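Local structure of protease VII (Escherichia coli, 1I78) at residues E111-I116 against G133-R138; G129-Y134 against M178-L183; G202-S207 against Q228-V233; A252-T257 against N284-T289. The protein is an outer-membrane protease of the omptin family that cleaves polypeptides, probably between paired basic residues, and is built as a beta barrel. The protein carries 3 engineered substitutions. All blocks are in the same frame, centred on the assembly; numbering follows the deposited sequence.

Contact 1 (E111-I116 against G133-R138); sequences EFDLNI and GYQESR
Gln135 and Asp113 meet on the inner face of the sheet, where they and Ser137 are buried. CG of Gln135 lies against the Asp113 carboxylate, and the amide is turned 65° from the plane of that carboxylate. From there Gln135 NE2 gives Asp113 OD1 a weak hydrogen bond of 3.0 Å, bent to 126° at the hydrogen. The bent chain of Glu111 brings its OE1 close to the same nitrogen, but too poorly angled to bond. Asp113 is gripped more firmly from outside: Lys199 forms a salt bridge with OD1, and the Tyr180 hydroxyl is hydrogen-bonded to OD2. Such a polar, charged interior is consistent with the inner wall of an outer-membrane barrel, in which strands 97-119 and 126-149 run as antiparallel neighbours with segment axes 4.7 Å apart. Paired backbone bonds join Phe112 to Glu136 and Leu114 to Tyr134, the shortest being Tyr134 N to Leu114 O at 2.9 Å. The outer face is mixed, with Phe112 packed on Glu136 beside a polar cluster. Phe112 takes a chi1 of 75°, with CG between the backbone N and the carbonyl carbon, and its ring runs alongside Glu136, CE2 coming within 3.4 Å of Glu136 CB. Phe112 CZ reaches the edge of the Tyr134 ring at CE2, 4.1 Å away. The Tyr134 OH bonds Glu136 OE2 at 2.7 Å, while Arg138 NH1 forms a salt bridge with the other carboxylate oxygen, OE1. The contact is loose at Leu114, which lies on the surface and barely approaches the partner strand with its side chain.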
loop_
_atom_site.group_PDB
_atom_site.type_symbol
_atom_site.label_atom_id
_atom_site.label_comp_id
_atom_site.label_asym_id
_atom_site.label_seq_id
_atom_site.Cartn_x
_atom_site.Cartn_y
_atom_site.Cartn_z
ATOM N N GLU A 111 4.109 7.423 2.828
ATOM C CA GLU A 111 4.089 6.605 4.019
ATOM C C GLU A 111 5.082 7.094 5.078
ATOM O O GLU A 111 6.186 7.553 4.772
ATOM C CB GLU A 111 4.399 5.157 3.620
ATOM C CG GLU A 111 4.370 4.119 4.733
ATOM C CD GLU A 111 5.754 3.759 5.266
ATOM O OE1 GLU A 111 5.954 2.566 5.591
ATOM O OE2 GLU A 111 6.635 4.655 5.375
ATOM N N PHE A 112 4.669 7.029 6.332
ATOM C CA PHE A 112 5.556 7.408 7.405
ATOM C C PHE A 112 5.468 6.236 8.356
ATOM O O PHE A 112 4.494 5.477 8.325
ATOM C CB PHE A 112 5.136 8.734 8.047
ATOM C CG PHE A 112 3.943 8.643 8.948
ATOM C CD1 PHE A 112 4.069 8.143 10.247
ATOM C CD2 PHE A 112 2.699 9.110 8.517
ATOM C CE1 PHE A 112 2.974 8.118 11.099
ATOM C CE2 PHE A 112 1.605 9.093 9.353
ATOM C CZ PHE A 112 1.734 8.598 10.651
ATOM N N ASP A 113 6.487 6.082 9.188
ATOM C CA ASP A 113 6.551 4.964 10.106
ATOM C C ASP A 113 7.377 5.338 11.341
ATOM O O ASP A 113 8.498 5.841 11.226
ATOM C CB ASP A 113 7.173 3.786 9.347
ATOM C CG ASP A 113 7.411 2.571 10.209
ATOM O OD1 ASP A 113 8.074 1.647 9.712
ATOM O OD2 ASP A 113 6.950 2.516 11.364
ATOM N N LEU A 114 6.804 5.107 12.518
ATOM C CA LEU A 114 7.469 5.388 13.788
ATOM C C LEU A 114 7.568 4.053 14.502
ATOM O O LEU A 114 6.566 3.347 14.624
ATOM C CB LEU A 114 6.643 6.365 14.631
ATOM C CG LEU A 114 6.389 7.745 14.011
ATOM C CD1 LEU A 114 5.400 8.524 14.876
ATOM C CD2 LEU A 114 7.712 8.512 13.875
ATOM N N ASN A 115 8.758 3.704 14.980
ATOM C CA ASN A 115 8.922 2.421 15.645
ATOM C C ASN A 115 9.971 2.385 16.772
ATOM O O ASN A 115 10.713 3.333 16.990
ATOM C CB ASN A 115 9.286 1.391 14.587
ATOM C CG ASN A 115 10.604 1.711 13.914
ATOM O OD1 ASN A 115 11.666 1.332 14.398
ATOM N ND2 ASN A 115 10.542 2.444 12.802
ATOM N N ILE A 116 10.006 1.272 17.494
ATOM C CA ILE A 116 10.984 1.075 18.548
ATOM C C ILE A 116 11.591 -0.299 18.303
ATOM O O ILE A 116 10.914 -1.209 17.819
ATOM C CB ILE A 116 10.354 1.120 19.972
ATOM C CG1 ILE A 116 9.277 0.047 20.105
ATOM C CG2 ILE A 116 9.763 2.501 20.241
ATOM C CD1 ILE A 116 8.447 0.167 21.352
ATOM N N GLY A 133 5.712 -0.931 16.079
ATOM C CA GLY A 133 5.535 0.380 15.493
ATOM C C GLY A 133 4.181 0.647 14.881
ATOM O O GLY A 133 3.253 -0.160 14.974
ATOM N N TYR A 134 4.085 1.801 14.240
ATOM C CA TYR A 134 2.863 2.249 13.608
ATOM C C TYR A 134 3.195 2.858 12.242
ATOM O O TYR A 134 4.144 3.634 12.115
ATOM C CB TYR A 134 2.209 3.305 14.503
ATOM C CG TYR A 134 0.959 3.911 13.921
ATOM C CD1 TYR A 134 -0.237 3.195 13.905
ATOM C CD2 TYR A 134 0.973 5.190 13.369
ATOM C CE1 TYR A 134 -1.392 3.728 13.357
ATOM C CE2 TYR A 134 -0.181 5.740 12.812
ATOM C CZ TYR A 134 -1.364 4.994 12.811
ATOM O OH TYR A 134 -2.516 5.499 12.253
ATOM N N GLN A 135 2.409 2.522 11.227
ATOM C CA GLN A 135 2.637 3.059 9.881
ATOM C C GLN A 135 1.349 3.546 9.267
ATOM O O GLN A 135 0.288 3.027 9.565
ATOM C CB GLN A 135 3.191 1.997 8.934
ATOM C CG GLN A 135 4.565 1.498 9.235
ATOM C CD GLN A 135 4.992 0.410 8.259
ATOM O OE1 GLN A 135 4.264 -0.564 8.034
ATOM N NE2 GLN A 135 6.184 0.567 7.681
ATOM N N GLU A 136 1.455 4.533 8.390
ATOM C CA GLU A 136 0.302 5.069 7.679
ATOM C C GLU A 136 0.694 5.321 6.226
ATOM O O GLU A 136 1.689 5.983 5.955
ATOM C CB GLU A 136 -0.174 6.380 8.295
ATOM C CG GLU A 136 -1.232 6.241 9.362
ATOM C CD GLU A 136 -1.913 7.573 9.674
ATOM O OE1 GLU A 136 -2.167 8.349 8.719
ATOM O OE2 GLU A 136 -2.208 7.832 10.866
ATOM N N SER A 137 -0.075 4.784 5.289
ATOM C CA SER A 137 0.223 5.020 3.884
ATOM C C SER A 137 -1.027 5.524 3.182
ATOM O O SER A 137 -2.146 5.197 3.581
ATOM C CB SER A 137 0.736 3.737 3.207
ATOM O OG SER A 137 -0.193 2.680 3.336
ATOM N N ARG A 138 -0.829 6.333 2.143
ATOM C CA ARG A 138 -1.948 6.874 1.374
ATOM C C ARG A 138 -1.748 6.718 -0.141
ATOM O O ARG A 138 -0.629 6.826 -0.645
ATOM C CB ARG A 138 -2.144 8.354 1.701
ATOM C CG ARG A 138 -2.701 8.635 3.069
ATOM C CD ARG A 138 -2.723 10.137 3.337
ATOM N NE ARG A 138 -3.489 10.470 4.537
ATOM C CZ ARG A 138 -3.130 10.144 5.779
ATOM N NH1 ARG A 138 -1.999 9.474 6.005
ATOM N NH2 ARG A 138 -3.920 10.473 6.796
#

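Contact 2 (G129-Y134 against M178-L183); sequences GLMAGY and MPYIGL
Tyr180 lays one face of its ring over Gly133, whose CA sits 4.0 Å from the ring centroid and 23° off the normal, a CH-pi contact. A chi1 of 71° sets CG of Tyr180 between its own backbone N and carbonyl carbon and so swings the ring across to the neighbouring strand. Besides Asp113, its hydroxyl has Lys199 as a weak hydrogen-bond partner. An aromatic ring folded over a glycine of the adjacent strand resembles the mortise-tenon pairing described in some outer-membrane barrels, here between the antiparallel strands 126-149 and 169-189. Beneath the ring the two backbones are closely joined, with Gly133 N to Tyr180 O at 2.8 Å and Tyr180 N to Gly133 O at 2.7 Å. Met131 follows on the same face: its CB lies against the backbone of Gly182, and the chain bends at chi3 to bring CE to the ring edge of Tyr180, 3.9 Å from OH. A second pair of backbone bonds joins Met131 to Gly182. On the outer face Tyr134 and Pro179 point the same way side by side, with Pro179 CG at the edge of the Tyr134 ring, near its plane, 4.0 Å from CD1.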
loop_
_atom_site.group_PDB
_atom_site.type_symbol
_atom_site.label_atom_id
_atom_site.label_comp_id
_atom_site.label_asym_id
_atom_site.label_seq_id
_atom_site.Cartn_x
_atom_site.Cartn_y
_atom_site.Cartn_z
ATOM N N GLY A 129 16.924 -7.566 16.301
ATOM C CA GLY A 129 16.016 -6.887 17.204
ATOM C C GLY A 129 14.529 -7.027 16.933
ATOM O O GLY A 129 14.094 -7.180 15.789
ATOM N N LEU A 130 13.742 -6.984 18.006
ATOM C CA LEU A 130 12.291 -7.047 17.900
ATOM C C LEU A 130 11.843 -5.635 17.553
ATOM O O LEU A 130 12.541 -4.664 17.870
ATOM C CB LEU A 130 11.669 -7.450 19.232
ATOM C CG LEU A 130 12.048 -8.830 19.759
ATOM C CD1 LEU A 130 11.568 -8.966 21.213
ATOM C CD2 LEU A 130 11.432 -9.901 18.869
ATOM N N MET A 131 10.695 -5.519 16.893
ATOM C CA MET A 131 10.168 -4.216 16.540
ATOM C C MET A 131 8.701 -4.090 16.945
ATOM O O MET A 131 7.982 -5.081 17.068
ATOM C CB MET A 131 10.256 -3.974 15.034
ATOM C CG MET A 131 11.633 -3.962 14.418
ATOM S SD MET A 131 11.475 -3.679 12.615
ATOM C CE MET A 131 11.111 -1.923 12.569
ATOM N N ALA A 132 8.272 -2.847 17.142
ATOM C CA ALA A 132 6.893 -2.528 17.475
ATOM C C ALA A 132 6.732 -1.130 16.908
ATOM O O ALA A 132 7.547 -0.240 17.200
ATOM C CB ALA A 132 6.682 -2.527 18.981
ATOM N N GLY A 133 5.712 -0.931 16.079
ATOM C CA GLY A 133 5.535 0.380 15.493
ATOM C C GLY A 133 4.181 0.647 14.881
ATOM O O GLY A 133 3.253 -0.160 14.974
ATOM N N TYR A 134 4.085 1.801 14.240
ATOM C CA TYR A 134 2.863 2.249 13.608
ATOM C C TYR A 134 3.195 2.858 12.242
ATOM O O TYR A 134 4.144 3.634 12.115
ATOM C CB TYR A 134 2.209 3.305 14.503
ATOM C CG TYR A 134 0.959 3.911 13.921
ATOM C CD1 TYR A 134 -0.237 3.195 13.905
ATOM C CD2 TYR A 134 0.973 5.190 13.369
ATOM C CE1 TYR A 134 -1.392 3.728 13.357
ATOM C CE2 TYR A 134 -0.181 5.740 12.812
ATOM C CZ TYR A 134 -1.364 4.994 12.811
ATOM O OH TYR A 134 -2.516 5.499 12.253
ATOM N N MET A 178 -1.455 1.168 10.228
ATOM C CA MET A 178 -0.931 -0.137 10.604
ATOM C C MET A 178 -0.086 -0.297 11.861
ATOM O O MET A 178 1.102 0.001 11.867
ATOM C CB MET A 178 -0.133 -0.729 9.432
ATOM C CG MET A 178 -0.845 -0.719 8.085
ATOM S SD MET A 178 0.188 -1.391 6.745
ATOM C CE MET A 178 0.538 0.104 5.820
ATOM N N PRO A 179 -0.702 -0.736 12.960
ATOM C CA PRO A 179 0.116 -0.926 14.159
ATOM C C PRO A 179 0.794 -2.265 13.830
ATOM O O PRO A 179 0.146 -3.161 13.295
ATOM C CB PRO A 179 -0.928 -1.061 15.261
ATOM C CG PRO A 179 -2.059 -0.207 14.753
ATOM C CD PRO A 179 -2.127 -0.614 13.313
ATOM N N TYR A 180 2.072 -2.439 14.135
ATOM C CA TYR A 180 2.688 -3.707 13.753
ATOM C C TYR A 180 3.854 -4.154 14.619
ATOM O O TYR A 180 4.440 -3.370 15.347
ATOM C CB TYR A 180 3.170 -3.604 12.298
ATOM C CG TYR A 180 4.380 -2.696 12.150
ATOM C CD1 TYR A 180 5.673 -3.183 12.371
ATOM C CD2 TYR A 180 4.227 -1.327 11.878
ATOM C CE1 TYR A 180 6.777 -2.344 12.329
ATOM C CE2 TYR A 180 5.335 -0.471 11.834
ATOM C CZ TYR A 180 6.611 -0.990 12.062
ATOM O OH TYR A 180 7.719 -0.161 12.015
ATOM N N ILE A 181 4.185 -5.432 14.519
ATOM C CA ILE A 181 5.323 -5.987 15.235
ATOM C C ILE A 181 6.279 -6.512 14.160
ATOM O O ILE A 181 5.858 -6.820 13.030
ATOM C CB ILE A 181 4.916 -7.151 16.167
ATOM C CG1 ILE A 181 4.220 -8.241 15.349
ATOM C CG2 ILE A 181 4.057 -6.612 17.305
ATOM C CD1 ILE A 181 3.699 -9.425 16.147
ATOM N N GLY A 182 7.563 -6.609 14.496
ATOM C CA GLY A 182 8.509 -7.096 13.517
ATOM C C GLY A 182 9.802 -7.684 14.033
ATOM O O GLY A 182 10.014 -7.856 15.236
ATOM N N LEU A 183 10.668 -7.994 13.075
ATOM C CA LEU A 183 11.983 -8.576 13.318
ATOM C C LEU A 183 12.918 -7.959 12.302
ATOM O O LEU A 183 12.655 -8.006 11.112
ATOM C CB LEU A 183 11.951 -10.087 13.096
ATOM C CG LEU A 183 12.457 -10.974 14.236
ATOM C CD1 LEU A 183 12.600 -12.406 13.732
ATOM C CD2 LEU A 183 13.784 -10.451 14.751
#

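Contact 3 (G202-S207 against Q228-V233); sequences GWVESS and QNYYSV
Ser206 OG donates a 2.6 Å hydrogen bond to Gln228 OE1, meeting it in the carbonyl plane at a C=O...O angle of 159°. The two residues belong to the beta hairpin of strands 192-213 and 219-242, part of the omptin barrel wall, and both are buried. The chain of Gln228, extended from a CG anti to the backbone N (chi1 -171°), carries OE1 there. The other end of the amide is held as well: Gln228 NE2 bonds the carbonyl oxygens of Thr257 and Ile282. With both NE2 and OE1 engaged, the rotation of the amide is fixed, and the side chain links its own strand to three others, so that four successive strands meet at it. Behind this, a pair of backbone bonds makes the sole bridge between the segments. Val204 N reaches Gln228 O at 3.0 Å and Gln228 N reaches Val204 O at 2.9 Å. The chain turns a corner at Gly202, and the axes of 203-207 and 228-233 stand at 107° to each other, so the segments part quickly on leaving the bridge. Packing gathers round Val204. Its CB lies 3.8 Å from CB of Gln228, and the two side chains cross at a slant. The CG2 branch of Val204 turns the other way, to Tyr230, and meets CB of that residue at 3.5 Å; Met178 of strand 169-189 touches both. At the corner itself Asn229 starts away from the partner segment, but its amide folds back: ND2, weakly bonded to the carbonyl oxygen of Ser201, rests 3.3 Å from Gly202 CA.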
loop_
_atom_site.group_PDB
_atom_site.type_symbol
_atom_site.label_atom_id
_atom_site.label_comp_id
_atom_site.label_asym_id
_atom_site.label_seq_id
_atom_site.Cartn_x
_atom_site.Cartn_y
_atom_site.Cartn_z
ATOM N N GLY A 202 -2.182 -7.526 12.497
ATOM C CA GLY A 202 -3.503 -8.122 12.415
ATOM C C GLY A 202 -4.486 -7.052 12.823
ATOM O O GLY A 202 -5.675 -7.297 12.992
ATOM N N TRP A 203 -3.972 -5.833 12.933
ATOM C CA TRP A 203 -4.764 -4.707 13.405
ATOM C C TRP A 203 -4.913 -3.580 12.404
ATOM O O TRP A 203 -5.261 -2.458 12.768
ATOM C CB TRP A 203 -4.110 -4.216 14.698
ATOM C CG TRP A 203 -3.692 -5.402 15.514
ATOM C CD1 TRP A 203 -4.525 -6.279 16.162
ATOM C CD2 TRP A 203 -2.375 -5.970 15.596
ATOM N NE1 TRP A 203 -3.811 -7.359 16.620
ATOM C CE2 TRP A 203 -2.488 -7.194 16.290
ATOM C CE3 TRP A 203 -1.111 -5.566 15.142
ATOM C CZ2 TRP A 203 -1.387 -8.020 16.542
ATOM C CZ3 TRP A 203 -0.013 -6.389 15.391
ATOM C CH2 TRP A 203 -0.163 -7.603 16.086
ATOM N N VAL A 204 -4.681 -3.891 11.138
ATOM C CA VAL A 204 -4.768 -2.886 10.103
ATOM C C VAL A 204 -6.185 -2.393 9.901
ATOM O O VAL A 204 -7.144 -3.171 9.973
ATOM C CB VAL A 204 -4.259 -3.425 8.743
ATOM C CG1 VAL A 204 -4.435 -2.368 7.675
ATOM C CG2 VAL A 204 -2.801 -3.839 8.839
ATOM N N GLU A 205 -6.297 -1.089 9.662
ATOM C CA GLU A 205 -7.558 -0.447 9.367
ATOM C C GLU A 205 -7.389 0.370 8.084
ATOM O O GLU A 205 -6.660 1.366 8.051
ATOM C CB GLU A 205 -8.004 0.487 10.489
ATOM C CG GLU A 205 -9.233 1.315 10.082
ATOM C CD GLU A 205 -9.760 2.192 11.205
ATOM O OE1 GLU A 205 -10.026 3.389 10.943
ATOM O OE2 GLU A 205 -9.916 1.687 12.344
ATOM N N SER A 206 -8.067 -0.060 7.029
ATOM C CA SER A 206 -7.998 0.636 5.758
ATOM C C SER A 206 -9.340 1.276 5.421
ATOM O O SER A 206 -10.411 0.808 5.814
ATOM C CB SER A 206 -7.564 -0.323 4.642
ATOM O OG SER A 206 -8.432 -1.438 4.550
ATOM N N SER A 207 -9.269 2.377 4.697
ATOM C CA SER A 207 -10.466 3.080 4.309
ATOM C C SER A 207 -10.230 3.672 2.938
ATOM O O SER A 207 -9.096 3.969 2.578
ATOM C CB SER A 207 -10.789 4.164 5.345
ATOM O OG SER A 207 -9.613 4.781 5.831
ATOM N N GLN A 228 -7.487 -6.069 9.774
ATOM C CA GLN A 228 -6.970 -6.607 8.533
ATOM C C GLN A 228 -5.499 -7.023 8.692
ATOM O O GLN A 228 -4.745 -6.402 9.440
ATOM C CB GLN A 228 -7.154 -5.528 7.457
ATOM C CG GLN A 228 -6.869 -5.950 6.045
ATOM C CD GLN A 228 -7.684 -5.157 5.038
ATOM O OE1 GLN A 228 -7.866 -3.941 5.179
ATOM N NE2 GLN A 228 -8.172 -5.841 4.011
ATOM N N ASN A 229 -5.094 -8.077 7.996
ATOM C CA ASN A 229 -3.721 -8.565 8.079
ATOM C C ASN A 229 -2.767 -7.846 7.128
ATOM O O ASN A 229 -3.146 -7.410 6.032
ATOM C CB ASN A 229 -3.673 -10.072 7.812
ATOM C CG ASN A 229 -4.311 -10.886 8.937
ATOM O OD1 ASN A 229 -5.042 -11.838 8.681
ATOM N ND2 ASN A 229 -4.022 -10.520 10.188
ATOM N N TYR A 230 -1.526 -7.719 7.577
ATOM C CA TYR A 230 -0.479 -7.069 6.819
ATOM C C TYR A 230 0.804 -7.859 7.000
ATOM O O TYR A 230 1.091 -8.362 8.089
ATOM C CB TYR A 230 -0.276 -5.641 7.318
ATOM C CG TYR A 230 1.008 -5.023 6.850
ATOM C CD1 TYR A 230 1.171 -4.626 5.525
ATOM C CD2 TYR A 230 2.071 -4.831 7.735
ATOM C CE1 TYR A 230 2.355 -4.046 5.088
ATOM C CE2 TYR A 230 3.264 -4.253 7.315
ATOM C CZ TYR A 230 3.399 -3.857 5.989
ATOM O OH TYR A 230 4.567 -3.244 5.576
ATOM N N TYR A 231 1.565 -7.993 5.923
ATOM C CA TYR A 231 2.822 -8.709 6.002
ATOM C C TYR A 231 3.825 -7.906 5.217
ATOM O O TYR A 231 3.472 -7.203 4.276
ATOM C CB TYR A 231 2.721 -10.128 5.404
ATOM C CG TYR A 231 1.535 -10.930 5.896
ATOM C CD1 TYR A 231 0.267 -10.759 5.327
ATOM C CD2 TYR A 231 1.664 -11.835 6.955
ATOM C CE1 TYR A 231 -0.847 -11.465 5.796
ATOM C CE2 TYR A 231 0.549 -12.553 7.439
ATOM C CZ TYR A 231 -0.704 -12.359 6.850
ATOM O OH TYR A 231 -1.810 -13.055 7.303
ATOM N N SER A 232 5.083 -8.016 5.606
ATOM C CA SER A 232 6.135 -7.309 4.910
ATOM C C SER A 232 7.452 -8.073 4.975
ATOM O O SER A 232 7.772 -8.674 5.999
ATOM C CB SER A 232 6.313 -5.931 5.519
ATOM O OG SER A 232 7.263 -5.218 4.768
ATOM N N VAL A 233 8.197 -8.062 3.873
ATOM C CA VAL A 233 9.500 -8.713 3.804
ATOM C C VAL A 233 10.462 -7.792 3.070
ATOM O O VAL A 233 10.196 -7.380 1.943
ATOM C CB VAL A 233 9.439 -10.057 3.046
ATOM C CG1 VAL A 233 10.842 -10.645 2.916
ATOM C CG2 VAL A 233 8.534 -11.035 3.785
#

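Contact 4 (A252-T257 against N284-T289); sequences AWNRVT and NYNFIT
Phe287 carries Trp253 CD1 over one face of its ring, 3.9 Å above the plane and offset toward the rim. The five-membered ring of Trp253 and the Phe287 ring are inclined at 54°, neither stacked nor edge-to-face, and Phe287 CE2 also touches Trp253 CB at 3.8 Å. Farther along this outer face the long, extended side chain of Arg255 brings NH1 to the edge of the Tyr285 ring, in its plane and 3.9 Å from CD2, while NH2 forms a salt bridge with Glu283. On the opposite face three asparagines sit among Ala252, Val256 and Ile288. Asn286 ND2 donates to a lone pair of Asn254 OD1 at 3.3 Å, the two amide planes standing 63° apart. A water gives the same Asn254 oxygen a second hydrogen bond, at 2.5 Å, and bonds Asn284 OD1 weakly. Asn284, with CG between its backbone N and carbonyl carbon (chi1 81°), lays that OD1 against Val256 CB at 3.2 Å. Beneath the side chains six backbone bonds in three antiparallel pairs join Ala252 to Ile288, Asn254 to Asn286 and Val256 to Asn284. The two strands, 245-267 and 272-296, form a hairpin of the barrel wall. Strand 219-242 flanks it on one side, bonded to Trp253, Arg255 and Thr257; strand 12-31 flanks it on the other, bonded to Phe287 and Thr289, and so closes the barrel.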
loop_
_atom_site.group_PDB
_atom_site.type_symbol
_atom_site.label_atom_id
_atom_site.label_comp_id
_atom_site.label_asym_id
_atom_site.label_seq_id
_atom_site.Cartn_x
_atom_site.Cartn_y
_atom_site.Cartn_z
ATOM N N ALA A 252 11.861 -4.465 -1.094
ATOM C CA ALA A 252 10.778 -4.698 -0.144
ATOM C C ALA A 252 9.437 -5.066 -0.777
ATOM O O ALA A 252 9.015 -4.500 -1.783
ATOM C CB ALA A 252 10.598 -3.476 0.733
ATOM N N TRP A 253 8.771 -6.025 -0.153
ATOM C CA TRP A 253 7.470 -6.494 -0.587
ATOM C C TRP A 253 6.531 -6.313 0.589
ATOM O O TRP A 253 6.940 -6.415 1.743
ATOM C CB TRP A 253 7.527 -7.977 -0.932
ATOM C CG TRP A 253 6.168 -8.616 -1.081
ATOM C CD1 TRP A 253 5.335 -8.529 -2.158
ATOM C CD2 TRP A 253 5.501 -9.454 -0.125
ATOM N NE1 TRP A 253 4.194 -9.266 -1.938
ATOM C CE2 TRP A 253 4.270 -9.846 -0.699
ATOM C CE3 TRP A 253 5.828 -9.917 1.164
ATOM C CZ2 TRP A 253 3.356 -10.688 -0.032
ATOM C CZ3 TRP A 253 4.912 -10.763 1.836
ATOM C CH2 TRP A 253 3.694 -11.136 1.229
ATOM N N ASN A 254 5.273 -6.030 0.313
ATOM C CA ASN A 254 4.340 -5.910 1.407
ATOM C C ASN A 254 2.946 -6.135 0.888
ATOM O O ASN A 254 2.629 -5.780 -0.240
ATOM C CB ASN A 254 4.468 -4.550 2.106
ATOM C CG ASN A 254 4.112 -3.417 1.213
ATOM O OD1 ASN A 254 2.969 -3.306 0.765
ATOM N ND2 ASN A 254 5.090 -2.555 0.931
ATOM N N ARG A 255 2.122 -6.765 1.712
ATOM C CA ARG A 255 0.765 -7.062 1.314
ATOM C C ARG A 255 -0.259 -6.823 2.400
ATOM O O ARG A 255 0.004 -7.028 3.596
ATOM C CB ARG A 255 0.668 -8.520 0.871
ATOM C CG ARG A 255 -0.748 -8.955 0.542
ATOM C CD ARG A 255 -0.779 -10.341 -0.074
ATOM N NE ARG A 255 -2.133 -10.752 -0.440
ATOM C CZ ARG A 255 -2.947 -10.048 -1.226
ATOM N NH1 ARG A 255 -2.553 -8.880 -1.739
ATOM N NH2 ARG A 255 -4.166 -10.509 -1.494
ATOM N N VAL A 256 -1.429 -6.373 1.968
ATOM C CA VAL A 256 -2.551 -6.179 2.873
ATOM C C VAL A 256 -3.613 -7.129 2.351
ATOM O O VAL A 256 -4.167 -6.919 1.278
ATOM C CB VAL A 256 -3.093 -4.747 2.852
ATOM C CG1 VAL A 256 -4.440 -4.702 3.567
ATOM C CG2 VAL A 256 -2.120 -3.830 3.527
ATOM N N THR A 257 -3.871 -8.187 3.102
ATOM C CA THR A 257 -4.848 -9.191 2.713
ATOM C C THR A 257 -6.275 -8.657 2.692
ATOM O O THR A 257 -6.670 -7.846 3.530
ATOM C CB THR A 257 -4.765 -10.398 3.656
ATOM O OG1 THR A 257 -3.565 -11.118 3.370
ATOM C CG2 THR A 257 -5.936 -11.327 3.458
ATOM N N ASN A 284 -4.285 -4.903 -1.179
ATOM C CA ASN A 284 -3.244 -4.378 -2.048
ATOM C C ASN A 284 -1.937 -5.083 -1.777
ATOM O O ASN A 284 -1.872 -6.019 -0.985
ATOM C CB ASN A 284 -3.061 -2.877 -1.832
ATOM C CG ASN A 284 -2.217 -2.556 -0.617
ATOM O OD1 ASN A 284 -1.933 -3.418 0.209
ATOM N ND2 ASN A 284 -1.821 -1.301 -0.494
ATOM N N TYR A 285 -0.908 -4.644 -2.482
ATOM C CA TYR A 285 0.438 -5.149 -2.303
ATOM C C TYR A 285 1.355 -4.207 -3.050
ATOM O O TYR A 285 0.934 -3.519 -3.982
ATOM C CB TYR A 285 0.586 -6.602 -2.787
ATOM C CG TYR A 285 0.467 -6.835 -4.272
ATOM C CD1 TYR A 285 1.454 -6.389 -5.157
ATOM C CD2 TYR A 285 -0.624 -7.529 -4.796
ATOM C CE1 TYR A 285 1.353 -6.629 -6.523
ATOM C CE2 TYR A 285 -0.734 -7.778 -6.156
ATOM C CZ TYR A 285 0.253 -7.326 -7.016
ATOM O OH TYR A 285 0.132 -7.566 -8.367
ATOM N N ASN A 286 2.600 -4.143 -2.612
ATOM C CA ASN A 286 3.563 -3.277 -3.249
ATOM C C ASN A 286 4.945 -3.894 -3.224
ATOM O O ASN A 286 5.260 -4.749 -2.384
ATOM C CB ASN A 286 3.616 -1.926 -2.548
ATOM C CG ASN A 286 2.268 -1.248 -2.498
ATOM O OD1 ASN A 286 1.719 -0.853 -3.533
ATOM N ND2 ASN A 286 1.713 -1.113 -1.290
ATOM N N PHE A 287 5.745 -3.438 -4.176
ATOM C CA PHE A 287 7.125 -3.826 -4.346
ATOM C C PHE A 287 7.879 -2.503 -4.354
ATOM O O PHE A 287 7.507 -1.584 -5.098
ATOM C CB PHE A 287 7.323 -4.518 -5.689
ATOM C CG PHE A 287 7.370 -5.996 -5.599
ATOM C CD1 PHE A 287 6.541 -6.783 -6.404
ATOM C CD2 PHE A 287 8.265 -6.622 -4.732
ATOM C CE1 PHE A 287 6.602 -8.181 -6.349
ATOM C CE2 PHE A 287 8.338 -8.014 -4.667
ATOM C CZ PHE A 287 7.504 -8.800 -5.480
ATOM N N ILE A 288 8.911 -2.405 -3.522
ATOM C CA ILE A 288 9.726 -1.207 -3.447
ATOM C C ILE A 288 11.189 -1.557 -3.649
ATOM O O ILE A 288 11.766 -2.369 -2.918
ATOM C CB ILE A 288 9.592 -0.504 -2.100
ATOM C CG1 ILE A 288 8.174 0.033 -1.942
ATOM C CG2 ILE A 288 10.636 0.624 -2.001
ATOM C CD1 ILE A 288 7.954 0.789 -0.640
ATOM N N THR A 289 11.785 -0.933 -4.654
ATOM C CA THR A 289 13.179 -1.178 -4.965
ATOM C C THR A 289 13.889 0.135 -4.728
ATOM O O THR A 289 13.492 1.172 -5.254
ATOM C CB THR A 289 13.331 -1.654 -6.422
ATOM O OG1 THR A 289 12.744 -2.960 -6.549
ATOM C CG2 THR A 289 14.800 -1.709 -6.824
HETATM O O HOH W 1 0.909 -2.424 1.909
#

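How the contacts relate
All four contacts lie in one curled antiparallel sheet. Contacts 1 and 2 share Gly133 and Tyr134 on strand 126-149, their centres about 10 Å apart; Gln135 O of contact 1 and Met178 N of contact 2 are 2.6 Å apart in a probable hydrogen bond. Contact 2 passes to contact 3 through packing, Met178 SD lying 3.6 Å from Tyr230 CD1. Contact 3 then joins contact 4 along neighbouring strands, with Val233 O and Trp253 N 2.9 Å apart in a probable hydrogen bond. Contacts 1 and 4 do not touch, their nearest atoms being about 6 Å apart. A bound octyl glucoside, a detergent, lies about 12 Å from the side chain of Glu111 in contact 1.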